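Local atomic coordinates of Dye-decolorizing peroxidase Tfu_3078 (PDB entry 5FW4), a protein that uses heme b to oxidise many compounds with hydrogen peroxide, reacting strongly with anthraquinone dyes, although its physiological substrate is unknown. Residues A[278-283]-A[373-378]; A[172-177]-A[403-408]; A[112-117]-A[201-206]; A[107-112]-A[420-425]. All blocks are in the same frame, centred on the assembly; numbering follows the deposited sequence.

Interaction 1. Residues A[278-283]-A[373-378]; sequences VVRRIR and LLFMAW. With HEM (protoporphyrin IX containing Fe), chain C.
Phe375 and Arg280 face each other as one of three hydrogen-bonded pairs joining antiparallel strands 278-283 and 373-378; Val278 with Ala377 and Ile282 with Leu373 are the others. Side chains of all three pairs leave the sheet on the heme side. With chi1 at 169° the Phe375 ring swings away from the main-chain nitrogen and out to the heme, where CE2 is 3.3 Å from HEM C2C and the methyl CMC lies over one ring face, toward the rim. Ile282 lies alongside Phe375 and rests its branch CG2 3.5 Å from the vinyl carbon HEM CBB. Leu373 brings CD2 to 3.7 Å from HEM C3B. Arg280 touches Phe375 with its CG, 4.1 Å from CD1, then bends at chi2 and chi3 so that its guanidinium turns off to Asp173, His406 and Ser409. On the other face Val279 meets Leu374 obliquely, CG2 to CD1 at 3.6 Å, with Met376 beside them. The paired backbone N-H and C=O groups satisfy one another, while Val279 and Arg281 turn theirs to strand 404-414. Ile282, Leu373 and Phe375 set hydrocarbon against the porphyrin. Leu373 and Phe375 also line the bound oxygen site with Asp242, the inferred proton acceptor, consistent with an apolar wall on the heme's peroxide side.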
# COMPACT_ATOMS: atom_id res chain seq x y z
N VAL A 278 13.77 -16.84 -2.97
CA VAL A 278 12.76 -17.08 -3.96
C VAL A 278 11.58 -16.18 -3.62
O VAL A 278 11.03 -16.25 -2.50
CB VAL A 278 12.29 -18.55 -4.02
CG1 VAL A 278 11.15 -18.68 -5.00
CG2 VAL A 278 13.45 -19.46 -4.41
N VAL A 279 11.19 -15.34 -4.59
CA VAL A 279 10.01 -14.52 -4.43
C VAL A 279 8.93 -14.99 -5.38
O VAL A 279 9.18 -15.25 -6.56
CB VAL A 279 10.28 -13.00 -4.55
CG1 VAL A 279 11.07 -12.67 -5.77
CG2 VAL A 279 8.98 -12.21 -4.55
N ARG A 280 7.73 -15.11 -4.84
CA ARG A 280 6.59 -15.46 -5.67
C ARG A 280 5.45 -14.50 -5.35
O ARG A 280 5.13 -14.25 -4.17
CB ARG A 280 6.17 -16.93 -5.39
CG ARG A 280 7.28 -17.97 -5.56
CD ARG A 280 7.57 -18.29 -7.03
NE ARG A 280 6.59 -19.26 -7.54
CZ ARG A 280 6.73 -20.03 -8.62
NH1 ARG A 280 7.83 -19.98 -9.36
NH2 ARG A 280 5.76 -20.89 -8.93
N ARG A 281 4.85 -13.94 -6.38
CA ARG A 281 3.65 -13.15 -6.23
C ARG A 281 2.49 -14.15 -6.37
O ARG A 281 2.29 -14.69 -7.43
CB ARG A 281 3.53 -12.10 -7.30
CG ARG A 281 2.32 -11.20 -7.15
CD ARG A 281 2.19 -10.33 -8.36
NE ARG A 281 0.96 -9.53 -8.39
CZ ARG A 281 0.91 -8.27 -8.77
NH1 ARG A 281 2.02 -7.62 -9.12
NH2 ARG A 281 -0.25 -7.63 -8.77
N ILE A 282 1.78 -14.37 -5.29
CA ILE A 282 0.70 -15.42 -5.28
C ILE A 282 -0.64 -14.77 -5.03
O ILE A 282 -0.91 -14.32 -3.93
CB ILE A 282 0.92 -16.42 -4.19
CG1 ILE A 282 2.35 -16.88 -4.13
CG2 ILE A 282 -0.03 -17.62 -4.38
CD1 ILE A 282 2.78 -17.52 -5.35
N ARG A 283 -1.46 -14.72 -6.06
CA ARG A 283 -2.78 -14.15 -5.97
C ARG A 283 -3.66 -15.14 -5.18
O ARG A 283 -3.55 -16.33 -5.38
CB ARG A 283 -3.35 -13.95 -7.36
CG ARG A 283 -4.73 -13.27 -7.36
CD ARG A 283 -5.28 -12.89 -8.72
NE ARG A 283 -5.35 -13.95 -9.73
CZ ARG A 283 -6.38 -14.76 -9.94
NH1 ARG A 283 -7.50 -14.64 -9.23
NH2 ARG A 283 -6.31 -15.66 -10.92
N LEU A 373 -0.44 -12.92 -1.41
CA LEU A 373 0.77 -13.14 -0.63
C LEU A 373 1.98 -12.89 -1.53
O LEU A 373 2.20 -13.57 -2.56
CB LEU A 373 0.84 -14.57 -0.08
CG LEU A 373 2.05 -14.96 0.79
CD1 LEU A 373 2.00 -14.14 2.07
CD2 LEU A 373 2.08 -16.47 1.11
N LEU A 374 2.76 -11.87 -1.15
CA LEU A 374 4.08 -11.69 -1.69
C LEU A 374 4.95 -12.63 -0.88
O LEU A 374 5.46 -12.29 0.19
CB LEU A 374 4.50 -10.22 -1.59
CG LEU A 374 5.90 -9.93 -2.08
CD1 LEU A 374 6.09 -10.40 -3.50
CD2 LEU A 374 6.06 -8.43 -1.96
N PHE A 375 5.07 -13.86 -1.37
CA PHE A 375 5.75 -14.92 -0.66
C PHE A 375 7.25 -14.80 -0.84
O PHE A 375 7.72 -14.61 -1.95
CB PHE A 375 5.29 -16.25 -1.24
CG PHE A 375 6.08 -17.43 -0.80
CD1 PHE A 375 7.28 -17.78 -1.43
CD2 PHE A 375 5.56 -18.30 0.18
CE1 PHE A 375 7.98 -18.91 -1.04
CE2 PHE A 375 6.28 -19.41 0.59
CZ PHE A 375 7.48 -19.73 -0.02
N MET A 376 8.00 -14.95 0.24
CA MET A 376 9.44 -14.86 0.16
C MET A 376 10.08 -15.95 1.00
O MET A 376 9.92 -15.96 2.22
CB MET A 376 9.94 -13.46 0.59
CG MET A 376 9.60 -12.37 -0.39
SD MET A 376 10.49 -10.80 -0.14
CE MET A 376 9.35 -10.00 0.94
N ALA A 377 10.81 -16.85 0.35
CA ALA A 377 11.54 -17.89 1.05
C ALA A 377 13.04 -17.70 0.91
O ALA A 377 13.54 -17.51 -0.18
CB ALA A 377 11.15 -19.28 0.58
N TRP A 378 13.70 -17.79 2.06
CA TRP A 378 15.14 -17.73 2.19
C TRP A 378 15.71 -19.09 2.47
O TRP A 378 15.14 -19.88 3.27
CB TRP A 378 15.45 -16.80 3.32
CG TRP A 378 15.01 -15.44 3.07
CD1 TRP A 378 13.85 -14.87 3.46
CD2 TRP A 378 15.77 -14.43 2.41
NE1 TRP A 378 13.81 -13.56 3.05
CE2 TRP A 378 14.99 -13.26 2.43
CE3 TRP A 378 17.02 -14.40 1.81
CZ2 TRP A 378 15.41 -12.09 1.87
CZ3 TRP A 378 17.46 -13.23 1.26
CH2 TRP A 378 16.65 -12.09 1.27
CHA HEM C . 3.15 -23.33 6.29
CHB HEM C . -0.03 -20.44 4.06
CHC HEM C . 2.52 -20.90 -0.02
CHD HEM C . 5.84 -23.57 2.28
C1A HEM C . 2.08 -22.51 6.02
C2A HEM C . 1.08 -22.21 6.96
C3A HEM C . 0.18 -21.42 6.33
C4A HEM C . 0.62 -21.22 5.01
CMA HEM C . -1.04 -20.80 6.91
CAA HEM C . 0.99 -22.71 8.38
CBA HEM C . 1.66 -21.78 9.40
CGA HEM C . 3.15 -21.82 9.28
O1A HEM C . 3.74 -20.83 8.77
O2A HEM C . 3.79 -22.83 9.69
C1B HEM C . 0.41 -20.33 2.73
C2B HEM C . -0.26 -19.58 1.74
C3B HEM C . 0.44 -19.69 0.57
C4B HEM C . 1.59 -20.54 0.90
CMB HEM C . -1.52 -18.78 1.96
CAB HEM C . 0.25 -19.07 -0.75
CBB HEM C . -0.62 -18.09 -0.98
C1C HEM C . 3.64 -21.66 0.24
C2C HEM C . 4.61 -21.96 -0.70
C3C HEM C . 5.57 -22.71 -0.03
C4C HEM C . 5.15 -22.86 1.31
CMC HEM C . 4.54 -21.49 -2.13
CAC HEM C . 6.79 -23.37 -0.46
CBC HEM C . 7.02 -23.68 -1.70
C1D HEM C . 5.31 -23.69 3.58
C2D HEM C . 6.02 -24.46 4.60
C3D HEM C . 5.26 -24.40 5.72
C4D HEM C . 4.09 -23.60 5.35
CMD HEM C . 7.36 -25.18 4.48
CAD HEM C . 5.58 -25.04 7.06
CBD HEM C . 5.18 -26.51 7.01
CGD HEM C . 5.62 -27.22 8.27
O1D HEM C . 6.79 -27.60 8.45
O2D HEM C . 4.77 -27.41 9.18
NA HEM C . 1.78 -21.90 4.82
NB HEM C . 1.50 -20.88 2.19
NC HEM C . 3.96 -22.24 1.43
ND HEM C . 4.15 -23.17 4.05
FE HEM C . 2.84 -22.12 3.15

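Interaction 2. Residues A[172-177]-A[403-408]; sequences TDDLHP and YIRHEG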
# COMPACT_ATOMS: atom_id res chain seq x y z
N THR A 172 1.59 -25.99 -11.63
CA THR A 172 0.53 -25.05 -11.28
C THR A 172 0.89 -23.61 -11.67
O THR A 172 0.15 -22.69 -11.37
CB THR A 172 0.25 -25.06 -9.77
OG1 THR A 172 1.48 -24.86 -9.04
CG2 THR A 172 -0.41 -26.41 -9.37
N ASP A 173 2.04 -23.43 -12.31
CA ASP A 173 2.49 -22.08 -12.68
C ASP A 173 1.44 -21.29 -13.50
O ASP A 173 0.75 -21.83 -14.35
CB ASP A 173 3.81 -22.17 -13.48
CG ASP A 173 5.05 -22.36 -12.59
OD1 ASP A 173 5.01 -22.31 -11.35
OD2 ASP A 173 6.13 -22.56 -13.15
N ASP A 174 1.37 -19.97 -13.29
CA ASP A 174 0.46 -19.12 -14.08
C ASP A 174 1.15 -17.77 -14.19
O ASP A 174 0.55 -16.74 -13.98
CB ASP A 174 -0.86 -18.99 -13.36
CG ASP A 174 -1.97 -18.40 -14.23
OD1 ASP A 174 -1.91 -18.44 -15.46
OD2 ASP A 174 -2.93 -17.88 -13.64
N LEU A 175 2.44 -17.84 -14.49
CA LEU A 175 3.34 -16.71 -14.39
C LEU A 175 3.21 -15.77 -15.54
O LEU A 175 3.09 -16.17 -16.69
CB LEU A 175 4.77 -17.22 -14.30
CG LEU A 175 5.07 -18.16 -13.14
CD1 LEU A 175 6.41 -18.85 -13.36
CD2 LEU A 175 5.06 -17.39 -11.83
N HIS A 176 3.25 -14.49 -15.20
CA HIS A 176 3.26 -13.39 -16.16
C HIS A 176 4.71 -12.98 -16.41
O HIS A 176 5.42 -12.67 -15.46
CB HIS A 176 2.47 -12.23 -15.58
CG HIS A 176 2.40 -11.03 -16.48
ND1 HIS A 176 2.24 -11.11 -17.84
CD2 HIS A 176 2.50 -9.71 -16.19
CE1 HIS A 176 2.22 -9.90 -18.36
NE2 HIS A 176 2.37 -9.03 -17.38
N PRO A 177 5.17 -13.02 -17.68
CA PRO A 177 6.59 -12.88 -17.91
C PRO A 177 7.16 -11.57 -17.42
O PRO A 177 8.31 -11.54 -16.98
CB PRO A 177 6.73 -13.01 -19.44
CG PRO A 177 5.54 -13.85 -19.84
CD PRO A 177 4.46 -13.31 -18.95
N TYR A 403 -7.06 -22.21 -4.46
CA TYR A 403 -7.39 -20.87 -4.01
C TYR A 403 -6.27 -19.88 -4.28
O TYR A 403 -6.35 -18.77 -3.79
CB TYR A 403 -7.70 -20.85 -2.53
CG TYR A 403 -8.94 -21.73 -2.25
CD1 TYR A 403 -10.21 -21.27 -2.55
CD2 TYR A 403 -8.80 -23.00 -1.78
CE1 TYR A 403 -11.37 -22.10 -2.36
CE2 TYR A 403 -9.93 -23.81 -1.57
CZ TYR A 403 -11.20 -23.34 -1.87
OH TYR A 403 -12.34 -24.17 -1.66
N ILE A 404 -5.24 -20.34 -4.95
CA ILE A 404 -4.07 -19.48 -5.24
C ILE A 404 -3.58 -19.62 -6.67
O ILE A 404 -3.74 -20.66 -7.29
CB ILE A 404 -2.86 -19.78 -4.32
CG1 ILE A 404 -2.21 -21.14 -4.66
CG2 ILE A 404 -3.23 -19.59 -2.87
CD1 ILE A 404 -1.12 -21.60 -3.73
N ARG A 405 -2.91 -18.56 -7.17
CA ARG A 405 -2.31 -18.60 -8.49
C ARG A 405 -0.95 -17.99 -8.41
O ARG A 405 -0.85 -16.82 -8.06
CB ARG A 405 -3.17 -17.83 -9.49
CG ARG A 405 -4.52 -18.44 -9.76
CD ARG A 405 -4.41 -19.79 -10.47
NE ARG A 405 -5.73 -20.32 -10.82
CZ ARG A 405 -6.44 -21.20 -10.09
NH1 ARG A 405 -6.01 -21.67 -8.92
NH2 ARG A 405 -7.62 -21.59 -10.54
N HIS A 406 0.09 -18.75 -8.73
CA HIS A 406 1.43 -18.19 -8.83
C HIS A 406 1.60 -17.32 -10.08
O HIS A 406 1.71 -17.82 -11.19
CB HIS A 406 2.46 -19.33 -8.82
CG HIS A 406 2.64 -19.99 -7.49
ND1 HIS A 406 3.75 -19.77 -6.71
CD2 HIS A 406 1.87 -20.87 -6.80
CE1 HIS A 406 3.66 -20.48 -5.60
NE2 HIS A 406 2.53 -21.17 -5.64
N GLU A 407 1.70 -16.00 -9.91
CA GLU A 407 1.74 -15.08 -11.07
C GLU A 407 3.08 -14.34 -11.30
O GLU A 407 3.32 -13.84 -12.39
CB GLU A 407 0.62 -14.05 -10.96
CG GLU A 407 -0.78 -14.66 -10.99
CD GLU A 407 -1.88 -13.64 -10.90
OE1 GLU A 407 -1.67 -12.53 -10.39
OE2 GLU A 407 -2.99 -13.94 -11.35
N GLY A 408 3.92 -14.28 -10.30
CA GLY A 408 5.23 -13.64 -10.42
C GLY A 408 6.24 -14.57 -9.76
O GLY A 408 5.90 -15.26 -8.80
O HOH W 1 -0.69 -21.38 -9.27
O HOH W 2 -4.30 -15.69 -12.77
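His176 and Glu407 make the straightest link between loop 172-177 and segment 403-408, on the edge strand 404-414: His176 N points directly at Glu407 O, 2.9 Å away, with an N-H...O angle of 180°. A second backbone bond, from Asp174 N to His406 O, is weak and bent. Between them run two CA-H...O contacts, Glu407 CA to Asp174 O and Leu175 CA to Glu407 O. One water extends the backbone pairing, donating to Thr172 O and accepting from His406 N.

Apolar contact is slight. Leu175 lays CD2 on the strand's backbone, 3.4 Å from His406 O and 3.6 Å from Gly408 N, so the methyl meets polar main-chain atoms rather than another side chain.

Among the charged groups, Asp174 OD2 and Glu407 OE2 lie 4.6 Å apart, and a water donating to both would ease their repulsion; Glu407 is also paired with Arg283 and Arg364. Arg405 NE is 4.7 Å from Asp174 OD2, near but not in contact, the carboxylate and guanidinium planes 63° apart. The arginine folds at chi2 (-67°), and its NH1 turns back to Ile404 O at 3.0 Å. With alanine in place of Arg405, Ile404 O would probably lose that donor and Asp174 the positive charge near it.

The loop lies along strand 404-414, whose other side pairs with strand 275-284, where Glu407 and Gly408 form a classic bulge opposite Arg281. Helix 386-395 touches both Thr172 and His406, and His406 reaches in to the heme and to Arg280.

Interaction 3. Residues A[112-117]-A[201-206]; sequences TELAAR and EELVAA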
# COMPACT_ATOMS: atom_id res chain seq x y z
N THR A 112 25.10 -0.28 -2.11
CA THR A 112 25.78 -0.70 -0.90
C THR A 112 26.04 0.49 -0.01
O THR A 112 25.76 0.46 1.18
CB THR A 112 27.10 -1.44 -1.18
OG1 THR A 112 26.85 -2.67 -1.90
CG2 THR A 112 27.83 -1.77 0.14
N GLU A 113 26.58 1.55 -0.59
CA GLU A 113 26.95 2.71 0.17
C GLU A 113 25.73 3.43 0.73
O GLU A 113 25.76 3.90 1.86
CB GLU A 113 27.83 3.65 -0.68
CG GLU A 113 29.16 2.99 -1.04
CD GLU A 113 30.11 3.89 -1.84
OE1 GLU A 113 29.82 5.09 -2.09
OE2 GLU A 113 31.17 3.37 -2.22
N LEU A 114 24.66 3.47 -0.05
CA LEU A 114 23.43 4.09 0.42
C LEU A 114 22.72 3.21 1.46
O LEU A 114 22.24 3.73 2.46
CB LEU A 114 22.47 4.43 -0.72
CG LEU A 114 21.20 5.14 -0.25
CD1 LEU A 114 21.53 6.40 0.57
CD2 LEU A 114 20.32 5.51 -1.44
N ALA A 115 22.67 1.89 1.26
CA ALA A 115 22.14 1.01 2.31
C ALA A 115 22.90 1.22 3.64
O ALA A 115 22.29 1.19 4.74
CB ALA A 115 22.21 -0.44 1.91
N ALA A 116 24.21 1.44 3.56
CA ALA A 116 25.01 1.74 4.75
C ALA A 116 24.48 2.98 5.47
O ALA A 116 24.28 2.96 6.67
CB ALA A 116 26.49 1.92 4.41
N ARG A 117 24.26 4.06 4.74
CA ARG A 117 23.82 5.29 5.34
C ARG A 117 22.44 5.14 5.91
O ARG A 117 22.19 5.59 7.03
CB ARG A 117 23.83 6.43 4.33
CG ARG A 117 25.21 6.71 3.80
CD ARG A 117 25.20 8.00 3.02
NE ARG A 117 24.91 9.10 3.93
CZ ARG A 117 24.61 10.33 3.54
NH1 ARG A 117 24.53 10.66 2.25
NH2 ARG A 117 24.37 11.26 4.46
N GLU A 201 12.77 5.90 -3.07
CA GLU A 201 13.14 7.00 -4.03
C GLU A 201 14.63 7.23 -4.11
O GLU A 201 15.18 7.47 -5.21
CB GLU A 201 12.48 8.30 -3.63
CG GLU A 201 11.00 8.35 -3.83
CD GLU A 201 10.56 8.15 -5.28
OE1 GLU A 201 11.28 8.56 -6.21
OE2 GLU A 201 9.50 7.55 -5.48
N GLU A 202 15.30 7.22 -2.97
CA GLU A 202 16.76 7.47 -2.94
C GLU A 202 17.54 6.29 -3.49
O GLU A 202 18.50 6.42 -4.18
CB GLU A 202 17.24 7.76 -1.52
CG GLU A 202 16.59 8.93 -0.83
CD GLU A 202 16.92 10.25 -1.50
OE1 GLU A 202 18.07 10.47 -1.88
OE2 GLU A 202 15.99 11.05 -1.68
N LEU A 203 17.08 5.06 -3.21
CA LEU A 203 17.76 3.91 -3.69
C LEU A 203 17.62 3.70 -5.19
O LEU A 203 18.55 3.20 -5.84
CB LEU A 203 17.25 2.65 -2.94
CG LEU A 203 17.75 2.57 -1.50
CD1 LEU A 203 16.78 1.67 -0.73
CD2 LEU A 203 19.17 2.04 -1.39
N VAL A 204 16.47 4.05 -5.76
CA VAL A 204 16.26 3.87 -7.17
C VAL A 204 17.06 4.96 -7.90
O VAL A 204 17.71 4.71 -8.88
CB VAL A 204 14.81 4.02 -7.48
CG1 VAL A 204 14.54 4.09 -8.98
CG2 VAL A 204 14.09 2.76 -6.90
N ALA A 205 16.99 6.14 -7.36
CA ALA A 205 17.77 7.29 -7.91
C ALA A 205 19.28 7.10 -7.93
O ALA A 205 19.98 7.66 -8.80
CB ALA A 205 17.43 8.53 -7.10
N ALA A 206 19.80 6.38 -6.93
CA ALA A 206 21.23 6.16 -6.81
C ALA A 206 21.80 5.34 -7.93
O ALA A 206 23.01 5.43 -8.20
CB ALA A 206 21.58 5.55 -5.46
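Leu114 and Leu203 bring together the two helices of the N-terminal ferredoxin-like unit, whose beta-alpha-beta-beta-alpha-beta order places helices 97-120 and 193-205 side by side on one face of a four-stranded antiparallel sheet. The segments run nearly antiparallel, at 161°, with their axes 10.2 Å apart.

The tight part lies around Leu114. Its CG stands anti to the backbone N (chi1 -177°), which directs the side chain straight across the interface. The CD2 methyl does most of the touching: it meets Leu203 CD2 at 3.7 Å, Glu202 CB at 3.8 Å and Ala206 CB at 4.2 Å, entering between these three residues. Leu203 CD2 touches the CG of Leu114 as well, and the Leu203 side chain also reaches down to Leu186 and Val188 on strand 184-190 and to Val142 on strand 141-146, so the inner side of the contact merges with the packing of helices on sheet. Ala115 adds little, its N 4.4 Å from Leu203 CD2, while its side chain touches Val142.

Away from the sheet the contact thins out. Glu113 and Ala116 stand exposed on the first helix, and Arg117 turns to Glu121. Of the Glu202 side chain, it is CB that touches Leu114; the chain then folds at chi2 and its carboxylate pairs with Arg290 of the second subunit.

The closest approach anywhere between the segments is apolar against polar: Leu114 CD2 lies 3.4 Å from the carbonyl oxygen Glu202 O.

Interaction 4. Residues A[107-112]-A[420-425]; sequences ALRSWT and GRYLGQ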
# COMPACT_ATOMS: atom_id res chain seq x y z
N ALA A 107 25.97 0.43 -10.01
CA ALA A 107 24.70 0.15 -9.32
C ALA A 107 25.00 -0.41 -7.97
O ALA A 107 24.53 0.12 -6.98
CB ALA A 107 23.83 -0.80 -10.12
N LEU A 108 25.82 -1.46 -7.93
CA LEU A 108 26.01 -2.22 -6.68
C LEU A 108 26.77 -1.41 -5.64
O LEU A 108 26.46 -1.44 -4.47
CB LEU A 108 26.68 -3.58 -6.96
CG LEU A 108 25.82 -4.64 -7.68
CD1 LEU A 108 26.68 -5.74 -8.26
CD2 LEU A 108 24.81 -5.25 -6.72
N ARG A 109 27.78 -0.65 -6.07
CA ARG A 109 28.46 0.26 -5.17
C ARG A 109 27.51 1.32 -4.60
O ARG A 109 27.51 1.57 -3.40
CB ARG A 109 29.65 0.95 -5.86
CG ARG A 109 30.55 1.64 -4.85
CD ARG A 109 31.73 2.32 -5.52
NE ARG A 109 32.79 1.40 -5.92
CZ ARG A 109 33.77 0.96 -5.13
NH1 ARG A 109 33.84 1.29 -3.85
NH2 ARG A 109 34.70 0.15 -5.63
N SER A 110 26.72 1.96 -5.45
CA SER A 110 25.87 3.06 -4.96
C SER A 110 24.89 2.51 -3.94
O SER A 110 24.62 3.09 -2.87
CB SER A 110 25.06 3.66 -6.11
OG SER A 110 25.87 4.08 -7.17
N TRP A 111 24.33 1.37 -4.29
CA TRP A 111 23.34 0.78 -3.39
C TRP A 111 23.96 0.38 -2.07
O TRP A 111 23.40 0.66 -1.01
CB TRP A 111 22.61 -0.41 -4.05
CG TRP A 111 21.61 -0.03 -5.11
CD1 TRP A 111 20.80 1.08 -5.13
CD2 TRP A 111 21.24 -0.81 -6.25
NE1 TRP A 111 19.99 1.06 -6.24
CE2 TRP A 111 20.25 -0.09 -6.95
CE3 TRP A 111 21.65 -2.05 -6.75
CZ2 TRP A 111 19.69 -0.55 -8.12
CZ3 TRP A 111 21.12 -2.50 -7.93
CH2 TRP A 111 20.13 -1.77 -8.59
N THR A 112 25.10 -0.28 -2.11
CA THR A 112 25.78 -0.70 -0.90
C THR A 112 26.04 0.49 -0.01
O THR A 112 25.76 0.46 1.18
CB THR A 112 27.10 -1.44 -1.18
OG1 THR A 112 26.85 -2.67 -1.90
CG2 THR A 112 27.83 -1.77 0.14
N GLY A 420 34.91 -3.69 4.07
CA GLY A 420 35.74 -3.01 3.08
C GLY A 420 35.42 -3.30 1.62
O GLY A 420 36.19 -2.91 0.74
N ARG A 421 34.29 -3.97 1.35
CA ARG A 421 33.90 -4.31 -0.02
C ARG A 421 32.42 -4.05 -0.22
O ARG A 421 31.61 -4.28 0.68
CB ARG A 421 34.20 -5.78 -0.34
CG ARG A 421 35.68 -6.16 -0.27
CD ARG A 421 36.44 -5.87 -1.57
NE ARG A 421 36.35 -6.99 -2.52
CZ ARG A 421 36.90 -7.00 -3.73
NH1 ARG A 421 37.57 -5.95 -4.20
NH2 ARG A 421 36.76 -8.08 -4.50
N TYR A 422 32.07 -3.58 -1.42
CA TYR A 422 30.68 -3.46 -1.79
C TYR A 422 30.07 -4.84 -2.14
O TYR A 422 30.77 -5.83 -2.40
CB TYR A 422 30.47 -2.40 -2.88
CG TYR A 422 30.85 -2.79 -4.28
CD1 TYR A 422 30.02 -3.60 -5.05
CD2 TYR A 422 32.03 -2.33 -4.86
CE1 TYR A 422 30.36 -3.96 -6.33
CE2 TYR A 422 32.37 -2.67 -6.14
CZ TYR A 422 31.53 -3.48 -6.88
OH TYR A 422 31.87 -3.83 -8.15
N LEU A 423 28.75 -4.88 -2.11
CA LEU A 423 27.99 -6.13 -2.24
C LEU A 423 28.13 -6.67 -3.63
O LEU A 423 27.82 -5.99 -4.60
CB LEU A 423 26.51 -5.87 -1.91
CG LEU A 423 26.32 -5.53 -0.44
CD1 LEU A 423 24.98 -4.88 -0.15
CD2 LEU A 423 26.55 -6.79 0.40
N GLY A 424 28.66 -7.89 -3.72
CA GLY A 424 28.94 -8.54 -4.99
C GLY A 424 30.21 -8.03 -5.70
O GLY A 424 30.41 -8.31 -6.88
N GLN A 425 31.06 -7.30 -4.98
CA GLN A 425 32.31 -6.80 -5.59
C GLN A 425 33.19 -7.98 -6.06
O GLN A 425 33.83 -7.89 -7.11
CB GLN A 425 33.08 -5.88 -4.62
CG GLN A 425 34.30 -5.19 -5.24
CD GLN A 425 34.86 -4.04 -4.40
OE1 GLN A 425 34.50 -3.84 -3.24
NE2 GLN A 425 35.78 -3.30 -4.99
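Tyr422 to Gln425 form a type II turn that brings the backbone of Tyr422 against helix 107-112, 5.5 Å from Arg109 between CA atoms; Gly424, with positive phi, sits at the N-cap position of helix 425-428. Thr112 fastens the turn with its hydroxyl: OG1 accepts from Leu423 N at 2.9 Å (N-H...O 164°) and donates to Leu108 O, which also receives Thr112 N from the opposite face of its carbonyl plane. A valine at Thr112 would probably leave Leu423 N without its acceptor and let the turn shift on the helix.

Tyr422 has its ring between two hydrocarbon neighbours, Gln425 CB 3.5 Å above one face and Arg109 CB toward the rim of the other. Gln425 OE1 accepts from Tyr422 N, which holds its CB over the ring. Arg109 bends at chi3 and places one face of its guanidinium against Tyr422, CD2 sitting 3.6 Å from the guanidinium plane, over its centre; the two planes stand 63° apart. Leu108 CB adds contacts to Tyr422 CE1 (3.8 Å) and Leu423 O (3.6 Å).

Leu108 and Leu423 both rest on Val144. Ile428 touches Leu108 and Tyr422, so the C-terminal tail lies against helix 97-120 and strand 141-146 of the N-terminal sheet.

From the N terminus, helix 97-120 opens two loops in succession: 107-112 begins interaction 4, and 112-117, sharing Thr112, begins interaction 3. Segment 172-177 opens interaction 2 before 201-206 closes interaction 3, so those two cross. Interaction 1 follows in series after interaction 3, its strands 278-283 and 373-378 nested within the loop that 403-408 closes. Segment 420-425 finally closes interaction 4 around all the rest. Interactions 3 and 4 lie 10 Å apart between centres, on the N-terminal unit; interactions 1 and 2 meet in the C-terminal heme-binding sheet. Interactions 2 and 4 each join residues from the two sequence halves, on opposite sides of the chain's centre.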